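Hypothetical protein APE0754 (Aeropyrum pernix, PDB 1TUA) is of unknown function but is built from KH-type domains and probably binds RNA. Local coordinates at residues T129-N132 against E137-I140. Residues are numbered along the deposited sequence; the frame is centred on the assembly and turned at random.
Sequences TYIN and EVAI
Asn132 and Ala139 face each other as an antiparallel hydrogen-bonded pair, each backbone N–H meeting the other residue's carbonyl. The Asn132 N to Ala139 O bond, 2.9 Å, is nearly straight at 168°; its return partner, Ala139 N to Asn132 O, has the same length but bends to 146°. Flanking CA–H groups add weaker contacts, with Val138 CA 3.2 Å from Asn132 O and Ile131 CA close to Ala139 O. One residue along, Ile131 and Ile140 form the non-hydrogen-bonded pair, and Tyr130 O receives the CA–H of Ile140.

Three aliphatic side chains gather on one face. Ile131 uses both branches: CG2, trans to the backbone N, slants across to Val138 CG1 at 3.6 Å, whereas CG1, beside the backbone N and trans to the carbonyl carbon (chi1 -63°), runs alongside CG1 of Ile140 at 4.2 Å, the two side chains pointing the same way. From the other branch of Ile140, CG2 meets Thr129 CB at 3.9 Å, and so the buried threonine extends the apolar row past the start of the strand. The Thr129 hydroxyl turns to Thr127, and Glu124 accepts the N–H of Ile131, tying the incoming loop and strand to the end of helix 118-127.

The pairing makes the beta hairpin of 130-133 and 137-141. Strand 137-141 is central in the three-stranded sheet, bonded on its other edge to strand 87-93 through Val138 with Val92 and Ile140 with Val90, a 1-3-2 antiparallel order as in type I KH domains. Helix 144-158 covers Thr129 and Ile140 through Ala150, while Leu72 of helix 57-72 packs against Ala139 on the reverse face.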
loop_
_atom_site.group_PDB
_atom_site.type_symbol
_atom_site.label_atom_id
_atom_site.label_comp_id
_atom_site.label_asym_id
_atom_site.label_seq_id
_atom_site.Cartn_x
_atom_site.Cartn_y
_atom_site.Cartn_z
ATOM N N THR A 129 -4.121 -7.321 -6.026
ATOM C CA THR A 129 -3.517 -6.236 -5.253
ATOM C C THR A 129 -1.989 -6.340 -5.327
ATOM O O THR A 129 -1.446 -7.363 -5.753
ATOM C CB THR A 129 -3.885 -6.328 -3.761
ATOM O OG1 THR A 129 -3.390 -7.569 -3.237
ATOM C CG2 THR A 129 -5.390 -6.256 -3.560
ATOM N N TYR A 130 -1.304 -5.268 -4.932
ATOM C CA TYR A 130 0.153 -5.275 -4.870
ATOM C C TYR A 130 0.419 -5.403 -3.376
ATOM O O TYR A 130 -0.199 -4.704 -2.579
ATOM C CB TYR A 130 0.772 -3.957 -5.351
ATOM C CG TYR A 130 0.716 -3.696 -6.842
ATOM C CD1 TYR A 130 0.509 -4.732 -7.755
ATOM C CD2 TYR A 130 0.906 -2.410 -7.338
ATOM C CE1 TYR A 130 0.494 -4.487 -9.127
ATOM C CE2 TYR A 130 0.894 -2.157 -8.703
ATOM C CZ TYR A 130 0.689 -3.196 -9.591
ATOM O OH TYR A 130 0.691 -2.939 -10.945
ATOM N N ILE A 131 1.321 -6.296 -2.997
ATOM C CA ILE A 131 1.639 -6.494 -1.587
ATOM C C ILE A 131 3.147 -6.422 -1.364
ATOM O O ILE A 131 3.919 -7.088 -2.056
ATOM C CB ILE A 131 1.113 -7.875 -1.082
ATOM C CG1 ILE A 131 -0.417 -7.913 -1.172
ATOM C CG2 ILE A 131 1.565 -8.126 0.355
ATOM C CD1 ILE A 131 -1.044 -9.262 -0.823
ATOM N N ASN A 132 3.562 -5.595 -0.411
ATOM C CA ASN A 132 4.974 -5.474 -0.086
ATOM C C ASN A 132 5.201 -5.883 1.358
ATOM O O ASN A 132 4.548 -5.377 2.263
ATOM C CB ASN A 132 5.473 -4.040 -0.279
ATOM C CG ASN A 132 6.975 -3.925 -0.081
ATOM O OD1 ASN A 132 7.459 -3.630 1.016
ATOM N ND2 ASN A 132 7.720 -4.191 -1.139
ATOM N N GLU A 137 6.118 -4.191 8.414
ATOM C CA GLU A 137 4.835 -3.713 7.897
ATOM C C GLU A 137 4.543 -4.324 6.534
ATOM O O GLU A 137 5.414 -4.334 5.664
ATOM C CB GLU A 137 4.852 -2.187 7.767
ATOM C CG GLU A 137 4.842 -1.460 9.098
ATOM C CD GLU A 137 5.445 -0.071 9.012
ATOM O OE1 GLU A 137 6.620 0.049 8.586
ATOM O OE2 GLU A 137 4.749 0.901 9.379
ATOM N N VAL A 138 3.336 -4.853 6.354
ATOM C CA VAL A 138 2.946 -5.405 5.056
ATOM C C VAL A 138 1.971 -4.406 4.445
ATOM O O VAL A 138 0.863 -4.215 4.951
ATOM C CB VAL A 138 2.256 -6.758 5.179
ATOM C CG1 VAL A 138 1.892 -7.270 3.794
ATOM C CG2 VAL A 138 3.178 -7.738 5.884
ATOM N N ALA A 139 2.404 -3.749 3.373
ATOM C CA ALA A 139 1.595 -2.739 2.697
ATOM C C ALA A 139 0.838 -3.351 1.521
ATOM O O ALA A 139 1.383 -4.172 0.777
ATOM C CB ALA A 139 2.490 -1.598 2.217
ATOM N N ILE A 140 -0.409 -2.921 1.347
ATOM C CA ILE A 140 -1.278 -3.441 0.299
ATOM C C ILE A 140 -1.932 -2.317 -0.493
ATOM O O ILE A 140 -2.452 -1.370 0.088
ATOM C CB ILE A 140 -2.414 -4.283 0.926
ATOM C CG1 ILE A 140 -1.822 -5.384 1.810
ATOM C CG2 ILE A 140 -3.318 -4.850 -0.164
ATOM C CD1 ILE A 140 -2.817 -5.963 2.815
#